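Local coordinates for protein aminoglycoside phosphotransferase (Mycobacterium smegmatis, PDB 6EF6) that phosphorylates (S)-1-amino-2-propanol, serving as the aminopropanol kinase of the aminoacetone utilization microcompartment, at residues F308-R311 with L312-A316; W177-L181 with G182-R186; Y261-D264 with F265-V269. All blocks are in the same frame, centred on the assembly; numbering follows the deposited sequence.

In the fold
Contacts 1 and 3 are buried in the helical part of the chain, whereas contact 2 lies at the surface. Contact 1 is a stretch of helix 303-320, and contact 3 is essentially helix 263-268; their centres are about 11 Å apart and they meet through a probable hydrogen bond from Arg310 to the hydroxyl of Tyr263 and through packing by Arg310 and Leu313. Contact 2, the short helix 177-180 and the loop after it, meets contact 1 by packing alone, with Cys180 and Leu181 against the leucines of helix 303-320. Regular helical bonds carry contact 1, and a threonine hydroxyl supplements them in contact 3. In contact 2, irregular backbone bonds and polar side chains close a helix end.

Contact 1: residues F308-R311 with L312-A316; sequences FLRR and LLLLA
The shortest bond across this helical stretch runs from Leu314 N to Arg310 O, 2.8 Å long with an N-H...O angle of 163°. It belongs to an unbroken run of i to i+4 bonds: Leu312 N donates to Phe308 O, Leu313 N to Leu309 O and Leu315 N to Arg311 O, all between 2.9 and 3.0 Å.

On this frame the side chains pair four residues apart. With CG anti to the backbone N (chi1 -178°) and a bend at chi2, Arg310 turns along the helix toward Leu314, whose CD2 lies 4.0 Å above the guanidinium plane, over its centre. One flat side of the cation is thus backed by a leucine methyl, while its N-H groups point elsewhere: NH2 forms a salt bridge with Asp231, NE bonds Ser270 and NH1 bonds Tyr263 OH. Leu312 approaches the ring of Phe308 over one face, its CG 4.2 Å from the ring centroid, a CH-pi contact displaced toward the rim; Leu312 CD1 comes to 3.6 Å from Phe308 CE2. Leu309 and Leu313 run side by side, their CD1 atoms 4.2 Å apart. Arg311, buried as well, pairs with Glu273 and presents a cation to the ring of Tyr334.

Helix 303-320 is surrounded by other helices here. Phe308 and Leu315 sit between helices 198-218 and 325-347, Leu312 packs on 198-218, Arg311 and Leu314 reach 325-347, and Leu309, Arg310 and Leu313 touch 263-268; Arg310 also borders the pocket where (2R)-1-methoxypropan-2-amine is bound.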
ATOM      1  N   PHE A 308       2.102  -0.301 -14.720  1.00 12.11           N
ATOM      2  CA  PHE A 308       3.058  -1.340 -15.105  1.00 12.47           C
ATOM      3  C   PHE A 308       4.152  -1.550 -14.052  1.00 12.12           C
ATOM      4  O   PHE A 308       4.517  -2.682 -13.753  1.00 13.13           O
ATOM      5  CB  PHE A 308       3.612  -1.074 -16.493  1.00 12.03           C
ATOM      6  CG  PHE A 308       4.377  -2.255 -17.019  1.00 12.74           C
ATOM      7  CD1 PHE A 308       3.722  -3.448 -17.309  1.00 15.04           C
ATOM      8  CD2 PHE A 308       5.754  -2.242 -17.185  1.00 14.57           C
ATOM      9  CE1 PHE A 308       4.433  -4.548 -17.733  1.00 16.37           C
ATOM     10  CE2 PHE A 308       6.437  -3.367 -17.647  1.00 16.12           C
ATOM     11  CZ  PHE A 308       5.768  -4.499 -17.911  1.00 15.46           C
ATOM     12  N   LEU A 309       4.604  -0.472 -13.419  1.00 12.84           N
ATOM     13  CA  LEU A 309       5.544  -0.593 -12.296  1.00 12.67           C
ATOM     14  C   LEU A 309       4.929  -1.424 -11.179  1.00 12.19           C
ATOM     15  O   LEU A 309       5.556  -2.348 -10.636  1.00 13.33           O
ATOM     16  CB  LEU A 309       5.912   0.817 -11.785  1.00 13.14           C
ATOM     17  CG  LEU A 309       6.825   0.859 -10.565  1.00 12.97           C
ATOM     18  CD1 LEU A 309       8.102   0.095 -10.721  1.00 14.68           C
ATOM     19  CD2 LEU A 309       7.128   2.294 -10.132  1.00 15.15           C
ATOM     20  N   ARG A 310       3.677  -1.107 -10.803  1.00 12.19           N
ATOM     21  CA  ARG A 310       3.008  -1.904  -9.753  1.00 11.84           C
ATOM     22  C   ARG A 310       2.875  -3.372 -10.170  1.00 12.13           C
ATOM     23  O   ARG A 310       3.056  -4.267  -9.341  1.00 12.34           O
ATOM     24  CB  ARG A 310       1.621  -1.299  -9.447  1.00 12.18           C
ATOM     25  CG  ARG A 310       0.867  -2.005  -8.369  1.00 12.56           C
ATOM     26  CD  ARG A 310       1.604  -1.944  -7.028  1.00 13.01           C
ATOM     27  NE  ARG A 310       0.731  -2.282  -5.901  1.00 12.56           N
ATOM     28  CZ  ARG A 310       1.023  -2.232  -4.622  1.00 13.29           C
ATOM     29  NH1 ARG A 310       2.282  -1.926  -4.264  1.00 15.29           N
ATOM     30  NH2 ARG A 310       0.125  -2.536  -3.679  1.00 15.31           N
ATOM     31  N   ARG A 311       2.511  -3.609 -11.433  1.00 11.72           N
ATOM     32  CA  ARG A 311       2.369  -4.971 -11.926  1.00 11.20           C
ATOM     33  C   ARG A 311       3.641  -5.777 -11.741  1.00 12.73           C
ATOM     34  O   ARG A 311       3.604  -6.908 -11.268  1.00 12.55           O
ATOM     35  CB  ARG A 311       2.007  -4.940 -13.387  1.00 11.29           C
ATOM     36  CG  ARG A 311       1.616  -6.303 -13.976  1.00 12.36           C
ATOM     37  CD  ARG A 311       0.220  -6.748 -13.513  1.00 13.30           C
ATOM     38  NE  ARG A 311      -0.137  -8.059 -14.051  1.00 12.95           N
ATOM     39  CZ  ARG A 311      -1.358  -8.574 -14.095  1.00 12.36           C
ATOM     40  NH1 ARG A 311      -2.378  -7.838 -13.662  1.00 13.29           N
ATOM     41  NH2 ARG A 311      -1.569  -9.750 -14.608  1.00 14.09           N
ATOM     42  N   LEU A 312       4.807  -5.217 -12.118  1.00 12.17           N
ATOM     43  CA  LEU A 312       6.067  -5.945 -11.971  1.00 12.65           C
ATOM     44  C   LEU A 312       6.377  -6.177 -10.513  1.00 12.69           C
ATOM     45  O   LEU A 312       6.878  -7.225 -10.145  1.00 14.13           O
ATOM     46  CB  LEU A 312       7.214  -5.215 -12.673  1.00 15.43           C
ATOM     47  CG  LEU A 312       7.142  -5.149 -14.189  1.00 14.56           C
ATOM     48  CD1 LEU A 312       8.365  -4.333 -14.715  1.00 19.03           C
ATOM     49  CD2 LEU A 312       7.159  -6.539 -14.748  1.00 17.27           C
ATOM     50  N   LEU A 313       6.154  -5.152  -9.676  1.00 12.81           N
ATOM     51  CA  LEU A 313       6.363  -5.322  -8.258  1.00 13.01           C
ATOM     52  C   LEU A 313       5.535  -6.448  -7.668  1.00 13.67           C
ATOM     53  O   LEU A 313       6.010  -7.195  -6.816  1.00 14.23           O
ATOM     54  CB  LEU A 313       6.136  -4.025  -7.507  1.00 13.61           C
ATOM     55  CG  LEU A 313       7.272  -3.040  -7.534  1.00 14.94           C
ATOM     56  CD1 LEU A 313       6.772  -1.648  -7.178  1.00 17.39           C
ATOM     57  CD2 LEU A 313       8.444  -3.463  -6.616  1.00 18.96           C
ATOM     58  N   LEU A 314       4.247  -6.496  -8.025  1.00 13.24           N
ATOM     59  CA  LEU A 314       3.379  -7.546  -7.505  1.00 12.94           C
ATOM     60  C   LEU A 314       3.706  -8.915  -8.065  1.00 13.89           C
ATOM     61  O   LEU A 314       3.518  -9.919  -7.380  1.00 14.66           O
ATOM     62  CB  LEU A 314       1.905  -7.180  -7.722  1.00 12.72           C
ATOM     63  CG  LEU A 314       1.430  -5.963  -6.924  1.00 14.18           C
ATOM     64  CD1 LEU A 314      -0.022  -5.686  -7.286  1.00 14.85           C
ATOM     65  CD2 LEU A 314       1.600  -6.156  -5.442  1.00 15.78           C
ATOM     66  N   LEU A 315       4.222  -8.973  -9.289  1.00 13.18           N
ATOM     67  CA  LEU A 315       4.714 -10.243  -9.815  1.00 13.86           C
ATOM     68  C   LEU A 315       5.940 -10.730  -9.028  1.00 14.09           C
ATOM     69  O   LEU A 315       6.015 -11.896  -8.670  1.00 15.96           O
ATOM     70  CB  LEU A 315       5.055 -10.029 -11.291  1.00 14.89           C
ATOM     71  CG  LEU A 315       5.587 -11.235 -12.069  1.00 13.89           C
ATOM     72  CD1 LEU A 315       4.661 -12.451 -12.022  1.00 16.06           C
ATOM     73  CD2 LEU A 315       5.825 -10.836 -13.532  1.00 14.38           C
ATOM     74  N   ALA A 316       6.832  -9.792  -8.673  1.00 14.50           N
ATOM     75  CA  ALA A 316       7.944 -10.137  -7.790  1.00 15.84           C
ATOM     76  C   ALA A 316       7.435 -10.621  -6.443  1.00 15.59           C
ATOM     77  O   ALA A 316       7.907 -11.637  -5.929  1.00 19.25           O
ATOM     78  CB  ALA A 316       8.817  -8.911  -7.623  1.00 18.34           C
TER

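Contact 2: residues W177-L181 with G182-R186; sequences WEHCL and GDTPR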
ATOM      1  N   TRP A 177      13.756   3.557  -8.276  1.00 17.67           N
ATOM      2  CA  TRP A 177      14.072   2.467  -9.207  1.00 18.30           C
ATOM      3  C   TRP A 177      14.883   1.384  -8.510  1.00 17.73           C
ATOM      4  O   TRP A 177      14.537   0.192  -8.597  1.00 18.35           O
ATOM      5  CB  TRP A 177      14.848   2.978 -10.420  1.00 18.89           C
ATOM      6  CG  TRP A 177      15.096   1.874 -11.395  1.00 18.11           C
ATOM      7  CD1 TRP A 177      16.254   1.167 -11.546  1.00 23.29           C
ATOM      8  CD2 TRP A 177      14.164   1.396 -12.352  1.00 19.99           C
ATOM      9  NE1 TRP A 177      16.050   0.213 -12.547  1.00 24.75           N
ATOM     10  CE2 TRP A 177      14.794   0.364 -13.062  1.00 22.92           C
ATOM     11  CE3 TRP A 177      12.863   1.739 -12.672  1.00 20.55           C
ATOM     12  CZ2 TRP A 177      14.108  -0.360 -14.072  1.00 22.13           C
ATOM     13  CZ3 TRP A 177      12.214   1.051 -13.678  1.00 23.26           C
ATOM     14  CH2 TRP A 177      12.858   0.020 -14.372  1.00 24.98           C
ATOM     15  N   GLU A 178      15.940   1.778  -7.826  1.00 19.76           N
ATOM     16  CA  GLU A 178      16.833   0.848  -7.136  1.00 20.06           C
ATOM     17  C   GLU A 178      16.070  -0.154  -6.269  1.00 21.97           C
ATOM     18  O   GLU A 178      16.374  -1.355  -6.273  1.00 21.74           O
ATOM     19  CB  GLU A 178      17.828   1.637  -6.286  1.00 23.96           C
ATOM     20  CG  GLU A 178      18.685   0.679  -5.417  1.00 30.10           C
ATOM     21  CD  GLU A 178      19.784   1.349  -4.654  1.00 38.01           C
ATOM     22  OE1 GLU A 178      19.956   2.575  -4.806  1.00 45.25           O
ATOM     23  OE2 GLU A 178      20.447   0.623  -3.874  1.00 40.73           O
ATOM     24  N   HIS A 179      15.080   0.309  -5.523  1.00 17.39           N
ATOM     25  CA  HIS A 179      14.436  -0.534  -4.528  1.00 17.98           C
ATOM     26  C   HIS A 179      13.185  -1.200  -5.055  1.00 18.06           C
ATOM     27  O   HIS A 179      12.575  -1.993  -4.334  1.00 17.75           O
ATOM     28  CB  HIS A 179      14.138   0.244  -3.231  1.00 18.91           C
ATOM     29  CG  HIS A 179      15.370   0.694  -2.529  1.00 20.28           C
ATOM     30  ND1 HIS A 179      15.979   1.900  -2.787  1.00 21.03           N
ATOM     31  CD2 HIS A 179      16.196   0.039  -1.671  1.00 24.37           C
ATOM     32  CE1 HIS A 179      17.077   2.010  -2.052  1.00 24.67           C
ATOM     33  NE2 HIS A 179      17.245   0.881  -1.391  1.00 24.15           N
ATOM     34  N   CYS A 180      12.780  -0.904  -6.292  1.00 15.93           N
ATOM     35  CA  CYS A 180      11.680  -1.606  -6.927  1.00 16.93           C
ATOM     36  C   CYS A 180      12.177  -2.681  -7.887  1.00 16.35           C
ATOM     37  O   CYS A 180      11.867  -3.863  -7.724  1.00 17.84           O
ATOM     38  CB  CYS A 180      10.799  -0.610  -7.704  1.00 14.74           C
ATOM     39  SG  CYS A 180       9.856   0.582  -6.684  1.00 17.09           S
ATOM     40  N   LEU A 181      12.936  -2.274  -8.895  1.00 17.34           N
ATOM     41  CA  LEU A 181      13.352  -3.116 -10.016  1.00 18.43           C
ATOM     42  C   LEU A 181      14.849  -3.137 -10.228  1.00 21.61           C
ATOM     43  O   LEU A 181      15.326  -3.964 -11.018  1.00 22.75           O
ATOM     44  CB  LEU A 181      12.671  -2.627 -11.299  1.00 21.19           C
ATOM     45  CG  LEU A 181      11.155  -2.559 -11.217  1.00 16.95           C
ATOM     46  CD1 LEU A 181      10.614  -1.933 -12.490  1.00 21.46           C
ATOM     47  CD2 LEU A 181      10.566  -3.931 -11.037  1.00 21.16           C
ATOM     48  N   GLY A 182      15.627  -2.315  -9.544  1.00 19.68           N
ATOM     49  CA  GLY A 182      17.053  -2.230  -9.766  1.00 21.59           C
ATOM     50  C   GLY A 182      17.889  -3.150  -8.895  1.00 23.75           C
ATOM     51  O   GLY A 182      17.549  -4.319  -8.710  1.00 25.25           O
ATOM     52  N   ASP A 183      18.925  -2.598  -8.306  1.00 25.45           N
ATOM     53  CA  ASP A 183      19.933  -3.410  -7.637  1.00 25.78           C
ATOM     54  C   ASP A 183      19.567  -3.878  -6.237  1.00 25.98           C
ATOM     55  O   ASP A 183      20.210  -4.800  -5.727  1.00 27.77           O
ATOM     56  CB  ASP A 183      21.236  -2.611  -7.518  1.00 39.10           C
ATOM     57  CG  ASP A 183      22.009  -2.574  -8.807  1.00 68.70           C
ATOM     58  OD1 ASP A 183      21.836  -3.504  -9.629  1.00 71.32           O
ATOM     59  OD2 ASP A 183      22.793  -1.616  -8.998  1.00 84.53           O
ATOM     60  N   THR A 184      18.542  -3.311  -5.613  1.00 22.89           N
ATOM     61  CA  THR A 184      18.167  -3.656  -4.245  1.00 21.51           C
ATOM     62  C   THR A 184      16.643  -3.828  -4.157  1.00 21.19           C
ATOM     63  O   THR A 184      15.962  -3.125  -3.407  1.00 23.09           O
ATOM     64  CB  THR A 184      18.680  -2.568  -3.295  1.00 26.49           C
ATOM     65  OG1 THR A 184      20.070  -2.296  -3.575  1.00 28.44           O
ATOM     66  CG2 THR A 184      18.547  -3.043  -1.853  1.00 29.23           C
ATOM     67  N   PRO A 185      16.069  -4.785  -4.899  1.00 20.06           N
ATOM     68  CA  PRO A 185      14.595  -4.890  -5.018  1.00 20.52           C
ATOM     69  C   PRO A 185      13.970  -5.401  -3.727  1.00 22.63           C
ATOM     70  O   PRO A 185      14.265  -6.505  -3.274  1.00 23.66           O
ATOM     71  CB  PRO A 185      14.409  -5.902  -6.161  1.00 21.25           C
ATOM     72  CG  PRO A 185      15.674  -6.732  -6.109  1.00 21.77           C
ATOM     73  CD  PRO A 185      16.763  -5.837  -5.670  1.00 21.78           C
ATOM     74  N   ARG A 186      13.051  -4.621  -3.158  1.00 19.82           N
ATOM     75  CA  ARG A 186      12.567  -4.935  -1.811  1.00 19.54           C
ATOM     76  C   ARG A 186      11.733  -6.202  -1.789  1.00 18.77           C
ATOM     77  O   ARG A 186      11.764  -6.922  -0.770  1.00 21.00           O
ATOM     78  CB  ARG A 186      11.716  -3.758  -1.339  1.00 19.49           C
ATOM     79  CG  ARG A 186      11.231  -3.919   0.110  1.00 22.49           C
ATOM     80  CD  ARG A 186      10.790  -2.571   0.707  1.00 21.29           C
ATOM     81  NE  ARG A 186      11.872  -1.575   0.738  1.00 22.03           N
ATOM     82  CZ  ARG A 186      11.905  -0.456   0.026  1.00 19.59           C
ATOM     83  NH1 ARG A 186      10.921  -0.087  -0.767  1.00 19.05           N
ATOM     84  NH2 ARG A 186      12.974   0.291   0.124  1.00 21.50           N
TER
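Glu178 and Thr184 are joined twice. Thr184 N donates to Glu178 O at 3.0 Å, and Thr184 OG1 donates to Glu178 OE2, also at 3.0 Å, using the anti lone pair of that carboxylate oxygen. Glu178 reaches this place because its chain is extended, with CG anti to the backbone N (chi1 174°), and it runs beside the threonine in the same direction.

The neighbouring turn is gripped through the backbone. Trp177 O accepts from three amides, those of Cys180, Leu181 and Gly182, the last at 2.9 Å; Gly182 N also lies over one face of the Trp177 indole. Farther along, Arg186 N bonds His179 O at 2.9 Å from above the carbonyl plane, and His179 CA points its hydrogen at Thr184 O, 3.2 Å away. The Arg186 and His179 side chains cross at a slant, yet guanidinium and imidazole planes are only 8° apart; Arg186 NH2 is 3.6 Å from His179 CG. A bend at chi3 (-60°) brings the group alongside His179.

Second-shell partners fix both groups: Asp176 OD1 bonds His179 ND1, while Ser174 O receives Arg186 NH1 and the rings of Phe173 and Trp175 form cation-pi contacts with the arginine. Trp177 stacks on His212 of helix 198-218. Such a wrapped-back loop closes the C-terminal end of helix 177-180 through irregular backbone bonds to three successive carbonyls, without the positive phi of a Schellman motif, and leads directly to Trp187 of the (2R)-1-methoxypropan-2-amine pocket.

Contact 3: residues Y261-D264 with F265-V269; sequences YFYD and FGTAV
Two torsions set Thr267 against Tyr263 and Asp264. Chi1 of 76° puts Thr267 OG1 between its own backbone N and carbonyl carbon, facing back along the helix, where it donates to Asp264 O at 2.7 Å. Tyr263, with CG anti to the backbone N (chi1 172°), lays its ring under the threonine methyl: Thr267 CG2 stands 4.0 Å from the ring centroid, a CH-pi contact over the face.

Asp264 O also accepts Ala268 N, at 3.1 Å, and both donors arrive from the same face of the carbonyl plane. Although residues 264-266 read Asp-Phe-Gly, they are helical, and a sodium ion is held by Asp231 and Asp252 instead, which argues against the metal-binding DFG loop of kinases. Asp264 OD1 takes the amide of Ala230, next to Asp231, and OD2 bonds His158, consistent with the aspartate that steadies the catalytic loop in kinase-like folds.

Thr267 N donates to Tyr263 O at 3.1 Å, the ordinary helical bond, whereas Phe265 N approaches Phe262 O from well above the carbonyl plane, with an N-H...O angle of 136°. Leu232 N donates in turn to Thr267 OG1, tying helix 263-268 to the same loop.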
ATOM      1  N   TYR A 261       4.592  10.337  -6.723  1.00 13.67           N
ATOM      2  CA  TYR A 261       3.202  10.531  -6.303  1.00 13.68           C
ATOM      3  C   TYR A 261       2.237   9.637  -7.080  1.00 14.09           C
ATOM      4  O   TYR A 261       1.343   9.009  -6.500  1.00 14.09           O
ATOM      5  CB  TYR A 261       2.786  12.009  -6.401  1.00 15.38           C
ATOM      6  CG  TYR A 261       3.467  12.885  -5.381  1.00 16.78           C
ATOM      7  CD1 TYR A 261       3.288  12.692  -4.038  1.00 19.03           C
ATOM      8  CD2 TYR A 261       4.337  13.862  -5.763  1.00 17.30           C
ATOM      9  CE1 TYR A 261       3.946  13.509  -3.093  1.00 20.63           C
ATOM     10  CE2 TYR A 261       4.997  14.671  -4.852  1.00 20.61           C
ATOM     11  CZ  TYR A 261       4.803  14.450  -3.506  1.00 19.77           C
ATOM     12  OH  TYR A 261       5.467  15.287  -2.598  1.00 25.13           O
ATOM     13  N   PHE A 262       2.364   9.598  -8.403  1.00 13.29           N
ATOM     14  CA  PHE A 262       1.411   8.841  -9.209  1.00 13.57           C
ATOM     15  C   PHE A 262       1.628   7.340  -9.204  1.00 13.01           C
ATOM     16  O   PHE A 262       0.773   6.595  -9.710  1.00 13.88           O
ATOM     17  CB  PHE A 262       1.193   9.534 -10.555  1.00 13.99           C
ATOM     18  CG  PHE A 262       0.520  10.855 -10.351  1.00 14.42           C
ATOM     19  CD1 PHE A 262      -0.825  10.854  -9.979  1.00 14.93           C
ATOM     20  CD2 PHE A 262       1.163  12.054 -10.418  1.00 15.96           C
ATOM     21  CE1 PHE A 262      -1.476  12.032  -9.698  1.00 15.65           C
ATOM     22  CE2 PHE A 262       0.510  13.231 -10.108  1.00 18.01           C
ATOM     23  CZ  PHE A 262      -0.796  13.208  -9.763  1.00 15.30           C
ATOM     24  N   TYR A 263       2.695   6.843  -8.565  1.00 12.91           N
ATOM     25  CA  TYR A 263       2.725   5.422  -8.268  1.00 12.43           C
ATOM     26  C   TYR A 263       1.533   5.025  -7.414  1.00 12.57           C
ATOM     27  O   TYR A 263       1.067   3.899  -7.514  1.00 11.96           O
ATOM     28  CB  TYR A 263       4.064   5.089  -7.587  1.00 13.77           C
ATOM     29  CG  TYR A 263       4.155   3.672  -7.056  1.00 13.25           C
ATOM     30  CD1 TYR A 263       4.064   2.553  -7.886  1.00 13.42           C
ATOM     31  CD2 TYR A 263       4.305   3.438  -5.712  1.00 14.46           C
ATOM     32  CE1 TYR A 263       4.109   1.276  -7.391  1.00 13.50           C
ATOM     33  CE2 TYR A 263       4.376   2.132  -5.190  1.00 14.98           C
ATOM     34  CZ  TYR A 263       4.267   1.074  -6.050  1.00 13.22           C
ATOM     35  OH  TYR A 263       4.328  -0.201  -5.545  1.00 15.57           O
ATOM     36  N   ASP A 264       0.997   5.931  -6.585  1.00 12.94           N
ATOM     37  CA  ASP A 264      -0.202   5.587  -5.826  1.00 12.99           C
ATOM     38  C   ASP A 264      -1.364   5.159  -6.733  1.00 13.62           C
ATOM     39  O   ASP A 264      -2.185   4.291  -6.332  1.00 14.00           O
ATOM     40  CB  ASP A 264      -0.631   6.758  -4.938  1.00 13.01           C
ATOM     41  CG  ASP A 264       0.158   6.890  -3.668  1.00 14.45           C
ATOM     42  OD1 ASP A 264       0.664   5.895  -3.115  1.00 15.04           O
ATOM     43  OD2 ASP A 264       0.226   8.053  -3.179  1.00 14.69           O
ATOM     44  N   PHE A 265      -1.444   5.690  -7.971  1.00 12.35           N
ATOM     45  CA  PHE A 265      -2.481   5.195  -8.879  1.00 13.53           C
ATOM     46  C   PHE A 265      -2.246   3.734  -9.280  1.00 11.63           C
ATOM     47  O   PHE A 265      -3.183   2.917  -9.366  1.00 13.54           O
ATOM     48  CB  PHE A 265      -2.657   6.038 -10.167  1.00 12.60           C
ATOM     49  CG  PHE A 265      -3.647   5.411 -11.085  1.00 13.98           C
ATOM     50  CD1 PHE A 265      -4.985   5.344 -10.715  1.00 15.03           C
ATOM     51  CD2 PHE A 265      -3.237   4.871 -12.302  1.00 15.19           C
ATOM     52  CE1 PHE A 265      -5.907   4.688 -11.502  1.00 16.80           C
ATOM     53  CE2 PHE A 265      -4.168   4.231 -13.127  1.00 13.69           C
ATOM     54  CZ  PHE A 265      -5.508   4.166 -12.742  1.00 15.89           C
ATOM     55  N   GLY A 266      -0.997   3.359  -9.570  1.00 12.42           N
ATOM     56  CA  GLY A 266      -0.736   1.943  -9.805  1.00 11.54           C
ATOM     57  C   GLY A 266      -1.193   1.082  -8.659  1.00 11.80           C
ATOM     58  O   GLY A 266      -1.768   0.009  -8.866  1.00 12.58           O
ATOM     59  N   THR A 267      -1.005   1.549  -7.423  1.00 12.06           N
ATOM     60  CA  THR A 267      -1.432   0.734  -6.303  1.00 12.76           C
ATOM     61  C   THR A 267      -2.967   0.608  -6.243  1.00 13.40           C
ATOM     62  O   THR A 267      -3.459  -0.392  -5.743  1.00 13.65           O
ATOM     63  CB  THR A 267      -0.858   1.209  -4.961  1.00 13.18           C
ATOM     64  OG1 THR A 267      -1.525   2.380  -4.471  1.00 14.11           O
ATOM     65  CG2 THR A 267       0.647   1.413  -5.013  1.00 14.99           C
ATOM     66  N   ALA A 268      -3.716   1.613  -6.714  1.00 12.69           N
ATOM     67  CA  ALA A 268      -5.174   1.571  -6.742  1.00 13.36           C
ATOM     68  C   ALA A 268      -5.694   0.366  -7.511  1.00 14.43           C
ATOM     69  O   ALA A 268      -6.796  -0.109  -7.221  1.00 16.48           O
ATOM     70  CB  ALA A 268      -5.675   2.853  -7.383  1.00 14.88           C
ATOM     71  N   VAL A 269      -4.967  -0.095  -8.531  1.00 13.47           N
ATOM     72  CA  VAL A 269      -5.404  -1.204  -9.355  1.00 12.40           C
ATOM     73  C   VAL A 269      -4.573  -2.463  -9.099  1.00 13.14           C
ATOM     74  O   VAL A 269      -4.530  -3.385  -9.929  1.00 14.01           O
ATOM     75  CB  VAL A 269      -5.456  -0.821 -10.832  1.00 12.12           C
ATOM     76  CG1 VAL A 269      -6.587   0.199 -11.068  1.00 14.80           C
ATOM     77  CG2 VAL A 269      -4.163  -0.251 -11.325  1.00 14.26           C
TER